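PDB 5XYH: CbsA from Xanthomonas oryzae pv. oryzae, which probably hydrolyses 1,4-beta-glucosidic bonds in cellulose of the plant cell wall, acting as an exoglucanase that releases cellobiose from chain ends. Local coordinates for residues L90-M95 and I144-S149; F262-S267 and R328-N333. All coordinates share one frame; numbering follows the deposited sequence.

Interaction 1: residues L90-M95 and I144-S149; sequences LVIYDM and IIEPDS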
# COMPACT_ATOMS: atom_id res chain seq x y z
N LEU A 90 11.13 0.66 -0.63
CA LEU A 90 11.09 -0.43 0.32
C LEU A 90 9.83 -0.33 1.16
O LEU A 90 9.36 0.76 1.47
CB LEU A 90 12.30 -0.42 1.27
CG LEU A 90 13.71 -0.56 0.69
CD1 LEU A 90 14.76 -0.48 1.79
CD2 LEU A 90 13.88 -1.85 -0.12
N VAL A 91 9.29 -1.49 1.51
CA VAL A 91 8.16 -1.59 2.43
C VAL A 91 8.68 -2.24 3.70
O VAL A 91 9.11 -3.40 3.69
CB VAL A 91 7.01 -2.40 1.81
CG1 VAL A 91 5.80 -2.32 2.72
CG2 VAL A 91 6.67 -1.85 0.42
N ILE A 92 8.69 -1.46 4.78
CA ILE A 92 9.08 -1.93 6.11
C ILE A 92 7.85 -2.60 6.72
O ILE A 92 6.86 -1.93 7.04
CB ILE A 92 9.57 -0.77 6.99
CG1 ILE A 92 10.70 0.02 6.29
CG2 ILE A 92 9.98 -1.25 8.40
CD1 ILE A 92 11.93 -0.84 5.89
N TYR A 93 7.89 -3.94 6.88
CA TYR A 93 6.64 -4.67 7.11
C TYR A 93 6.92 -5.96 7.89
O TYR A 93 6.77 -7.08 7.39
CB TYR A 93 5.97 -4.97 5.77
CG TYR A 93 4.58 -5.59 5.80
CD1 TYR A 93 3.56 -5.03 6.55
CD2 TYR A 93 4.28 -6.70 5.02
CE1 TYR A 93 2.27 -5.57 6.56
CE2 TYR A 93 3.01 -7.26 5.02
CZ TYR A 93 2.01 -6.68 5.80
OH TYR A 93 0.74 -7.23 5.81
N ASP A 94 7.32 -5.83 9.16
CA ASP A 94 7.45 -7.00 10.03
C ASP A 94 7.05 -6.70 11.47
O ASP A 94 7.61 -7.28 12.41
CB ASP A 94 8.88 -7.55 10.00
CG ASP A 94 8.94 -9.04 10.34
OD1 ASP A 94 7.89 -9.72 10.28
OD2 ASP A 94 10.04 -9.53 10.68
N MET A 95 6.07 -5.82 11.67
CA MET A 95 5.59 -5.48 13.01
C MET A 95 5.29 -6.74 13.82
O MET A 95 4.69 -7.69 13.30
CB MET A 95 4.33 -4.62 12.91
CG MET A 95 3.85 -4.11 14.26
SD MET A 95 4.93 -2.83 14.93
CE MET A 95 4.40 -1.43 13.93
N ILE A 144 8.07 2.77 2.83
CA ILE A 144 6.69 2.68 3.27
C ILE A 144 6.71 2.05 4.66
O ILE A 144 7.08 0.88 4.81
CB ILE A 144 5.82 1.87 2.30
CG1 ILE A 144 5.77 2.59 0.94
CG2 ILE A 144 4.42 1.66 2.89
CD1 ILE A 144 5.07 1.82 -0.17
N ILE A 145 6.32 2.81 5.67
CA ILE A 145 6.49 2.41 7.06
C ILE A 145 5.26 1.62 7.54
O ILE A 145 4.19 2.19 7.76
CB ILE A 145 6.75 3.62 7.97
CG1 ILE A 145 8.04 4.33 7.55
CG2 ILE A 145 6.80 3.16 9.43
CD1 ILE A 145 9.31 3.50 7.75
N GLU A 146 5.45 0.31 7.72
CA GLU A 146 4.54 -0.68 8.32
C GLU A 146 3.09 -0.49 7.90
O GLU A 146 2.26 -0.03 8.70
CB GLU A 146 4.68 -0.66 9.84
CG GLU A 146 6.05 -1.16 10.36
CD GLU A 146 6.29 -2.65 10.11
OE1 GLU A 146 5.31 -3.39 9.84
OE2 GLU A 146 7.47 -3.07 10.20
N PRO A 147 2.74 -0.88 6.68
CA PRO A 147 1.33 -0.90 6.28
C PRO A 147 0.49 -1.76 7.22
O PRO A 147 0.99 -2.70 7.85
CB PRO A 147 1.35 -1.48 4.87
CG PRO A 147 2.75 -1.41 4.41
CD PRO A 147 3.63 -1.36 5.61
N ASP A 148 -0.78 -1.40 7.31
CA ASP A 148 -1.78 -2.18 8.04
C ASP A 148 -1.47 -2.25 9.53
O ASP A 148 -1.71 -3.26 10.19
CB ASP A 148 -1.91 -3.58 7.45
CG ASP A 148 -3.19 -4.26 7.84
OD1 ASP A 148 -4.20 -3.56 8.12
OD2 ASP A 148 -3.18 -5.51 7.89
N SER A 149 -0.89 -1.19 10.10
CA SER A 149 -0.55 -1.22 11.51
C SER A 149 -1.40 -0.19 12.24
O SER A 149 -2.51 -0.53 12.69
CB SER A 149 0.96 -0.99 11.72
OG SER A 149 1.35 0.30 11.27

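Interaction 2: residues F262-S267 and R328-N333; sequences FYQWNS and RLHRGN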
# COMPACT_ATOMS: atom_id res chain seq x y z
N PHE A 262 -22.99 1.51 -0.95
CA PHE A 262 -21.57 1.33 -1.20
C PHE A 262 -20.70 2.19 -0.29
O PHE A 262 -19.61 1.76 0.11
CB PHE A 262 -21.25 1.64 -2.67
CG PHE A 262 -19.83 1.33 -3.06
CD1 PHE A 262 -19.37 0.01 -3.11
CD2 PHE A 262 -18.95 2.36 -3.40
CE1 PHE A 262 -18.05 -0.28 -3.48
CE2 PHE A 262 -17.63 2.09 -3.77
CZ PHE A 262 -17.18 0.77 -3.82
N TYR A 263 -21.14 3.41 0.03
CA TYR A 263 -20.30 4.28 0.84
C TYR A 263 -20.68 4.29 2.31
O TYR A 263 -19.83 4.63 3.14
CB TYR A 263 -20.28 5.71 0.27
CG TYR A 263 -19.59 5.81 -1.07
CD1 TYR A 263 -18.24 5.48 -1.20
CD2 TYR A 263 -20.28 6.17 -2.21
CE1 TYR A 263 -17.60 5.53 -2.43
CE2 TYR A 263 -19.65 6.23 -3.45
CZ TYR A 263 -18.31 5.91 -3.56
OH TYR A 263 -17.69 5.97 -4.80
N GLN A 264 -21.91 3.90 2.66
CA GLN A 264 -22.35 3.74 4.05
C GLN A 264 -22.04 4.97 4.89
O GLN A 264 -21.49 4.86 5.99
CB GLN A 264 -21.70 2.54 4.74
CG GLN A 264 -21.54 1.23 4.04
CD GLN A 264 -20.97 0.23 5.04
OE1 GLN A 264 -19.75 -0.07 5.03
NE2 GLN A 264 -21.82 -0.23 5.97
N TRP A 265 -22.35 6.15 4.37
CA TRP A 265 -22.21 7.42 5.07
C TRP A 265 -20.77 7.90 5.14
O TRP A 265 -20.45 8.79 5.94
CB TRP A 265 -22.81 7.36 6.48
CG TRP A 265 -24.29 7.10 6.53
CD1 TRP A 265 -25.04 6.35 5.67
CD2 TRP A 265 -25.19 7.58 7.53
NE1 TRP A 265 -26.36 6.34 6.06
CE2 TRP A 265 -26.48 7.09 7.21
CE3 TRP A 265 -25.04 8.36 8.68
CZ2 TRP A 265 -27.60 7.38 7.99
CZ3 TRP A 265 -26.16 8.65 9.46
CH2 TRP A 265 -27.42 8.15 9.10
N ASN A 266 -19.88 7.35 4.32
CA ASN A 266 -18.49 7.78 4.25
C ASN A 266 -18.34 8.73 3.06
O ASN A 266 -18.47 8.30 1.91
CB ASN A 266 -17.58 6.56 4.11
CG ASN A 266 -16.11 6.91 4.02
OD1 ASN A 266 -15.72 8.09 3.95
ND2 ASN A 266 -15.28 5.88 3.97
N SER A 267 -18.03 10.00 3.33
CA SER A 267 -17.94 10.99 2.26
C SER A 267 -16.61 10.99 1.50
O SER A 267 -16.42 11.85 0.63
CB SER A 267 -18.17 12.40 2.82
OG SER A 267 -19.48 12.49 3.32
N ARG A 328 -16.22 -2.88 -6.73
CA ARG A 328 -16.17 -3.93 -5.72
C ARG A 328 -17.54 -4.13 -5.07
O ARG A 328 -18.40 -3.24 -5.05
CB ARG A 328 -15.15 -3.59 -4.64
CG ARG A 328 -13.72 -3.75 -5.08
CD ARG A 328 -12.76 -3.47 -3.94
NE ARG A 328 -12.45 -2.05 -3.84
CZ ARG A 328 -11.60 -1.53 -2.96
NH1 ARG A 328 -10.93 -2.31 -2.11
NH2 ARG A 328 -11.40 -0.21 -2.94
N LEU A 329 -17.73 -5.33 -4.50
CA LEU A 329 -18.97 -5.63 -3.80
C LEU A 329 -19.09 -4.83 -2.50
O LEU A 329 -20.21 -4.55 -2.04
CB LEU A 329 -19.06 -7.14 -3.51
CG LEU A 329 -18.94 -8.04 -4.74
CD1 LEU A 329 -18.84 -9.50 -4.32
CD2 LEU A 329 -20.13 -7.81 -5.67
N HIS A 330 -17.95 -4.44 -1.93
CA HIS A 330 -17.87 -3.77 -0.65
C HIS A 330 -16.48 -3.17 -0.56
O HIS A 330 -15.51 -3.81 -0.95
CB HIS A 330 -18.11 -4.75 0.51
CG HIS A 330 -18.39 -4.09 1.83
ND1 HIS A 330 -17.40 -3.50 2.59
CD2 HIS A 330 -19.54 -3.92 2.51
CE1 HIS A 330 -17.94 -2.99 3.69
NE2 HIS A 330 -19.23 -3.23 3.66
N ARG A 331 -16.38 -1.93 -0.05
CA ARG A 331 -15.07 -1.31 0.03
C ARG A 331 -14.12 -2.04 0.98
O ARG A 331 -12.91 -1.79 0.94
CB ARG A 331 -15.23 0.18 0.41
CG ARG A 331 -16.16 0.94 -0.55
CD ARG A 331 -16.24 2.42 -0.24
NE ARG A 331 -15.07 3.10 -0.76
CZ ARG A 331 -14.61 4.26 -0.29
NH1 ARG A 331 -15.21 4.87 0.72
NH2 ARG A 331 -13.53 4.80 -0.83
N GLY A 332 -14.63 -2.94 1.82
CA GLY A 332 -13.78 -3.71 2.71
C GLY A 332 -13.08 -4.90 2.09
O GLY A 332 -12.25 -5.53 2.75
N ASN A 333 -13.39 -5.21 0.83
CA ASN A 333 -12.80 -6.36 0.13
C ASN A 333 -11.43 -5.97 -0.42
O ASN A 333 -11.33 -5.18 -1.37
CB ASN A 333 -13.72 -6.82 -0.99
CG ASN A 333 -15.00 -7.44 -0.47
OD1 ASN A 333 -15.12 -7.77 0.71
ND2 ASN A 333 -15.97 -7.60 -1.35
O HOH W 1 -18.73 -0.68 1.00
O HOH W 2 -17.25 3.43 2.89

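Interaction 1: residues L90-M95 and I144-S149
Val91 packs alongside Ile144, CG2 to CD1 at 4.0 Å, on one face of a pair of parallel strands, while Ile92 and Ile145 lie side by side on the other. These strands, 86-92 and 140-145, belong to the distorted beta/alpha barrel of glycoside hydrolase family 6, in which the active site lies at the C-terminal strand ends. Two backbone bonds fix the register: Ile144 N to Leu90 O (2.7 Å) and Ile92 N to Ile144 O (2.8 Å). A third, weak one, Glu146 N to Ile92 O, ends the pairing. Further out, Pro147 places CG 3.6 Å from Val91 CG1, and its carbonyl O meets the edge of the Tyr93 ring, 3.4 Å from CE1. Beyond the strands a side chain takes over. Glu146, with CG beside its own backbone N (chi1 -67°) and the chain bent at chi2 (-68°), folds its carboxylate back against residues 93-95. OE2 accepts Asp94 N through its syn lone pair at 3.0 Å; Met95 N reaches OE1 at 3.1 Å from above the carboxylate plane. With Tyr119 OH also hydrogen-bonded to OE2, three hydrogen bonds hold this buried group. Ser149 OG donates to Glu146 O at 2.7 Å, lying in the carbonyl plane.

Interaction 2: residues F262-S267 and R328-N333
Arg331 lies against two neighbouring aromatic side chains and presents a different part of itself to each. Its aliphatic portion crosses Phe262 at about a right angle, with CG over one face of the ring, 3.7 Å from the centroid and 23° off the normal, which meets the geometry of a CH-pi contact. The guanidinium then turns toward Tyr263, whose plane stands 77° from it: the tyrosine offers its edge, and CD1 comes over a guanidinium face, 3.6 Å from NH1. The bend at chi3 (79°) separates these two parts of the arginine, whereas chi2 is extended. Phe262, with CG anti to its backbone N, swings its ring toward residues 328-331, and CE1 also comes 3.4 Å from Arg328 O.

No direct hydrogen bond is clear between the segments, and water fills that role. One molecule donates to Phe262 O (2.7 Å) and accepts from Arg331 N (2.9 Å), while lying over the centre of the His330 ring. A second donates to Tyr263 O and accepts a weak bond from Arg331 NH1. The imidazole is held by its own segment, Gly332 N donating to His330 ND1 at 2.9 Å in the ring plane, within the type I turn His330-Asn333. In the other segment, the type I' turn Tyr263-Asn266 carries Asn266, which brings its amide near the guanidinium; ND2 and Arg331 NH1 are both donors, and each has an acceptor outside, Ser197 O and Val268 O respectively, while Asn266 OD1 accepts from Val268 N.

The contact joins two loops, one between strand 255-256 and helix 271-284, the other between helix 316-323 and strand 347-351. Arg324, just beyond helix 316-323, makes a cation-pi contact with Phe262, and Phe269, just before helix 271-284, stacks on Tyr263.

Overall arrangement
From the N terminus, interaction 1 comes first. It joins the ends of strands 86-92 and 140-145, and the 48 residues it encloses include helix 113-131, making a beta-alpha-beta crossover of the barrel. Interaction 2 opens only after interaction 1 has closed, so the two are in series and neither nest nor cross. Its 60 enclosed residues carry helix 271-284, strand 292-296 and helix 316-323, and it ties the loops that flank this portion of the chain. The centre of interaction 1 lies about 9 Å from the centre of the chain, that of interaction 2 about 18 Å. Their own centres are about 24 Å apart and their nearest atoms about 10 Å, without touching.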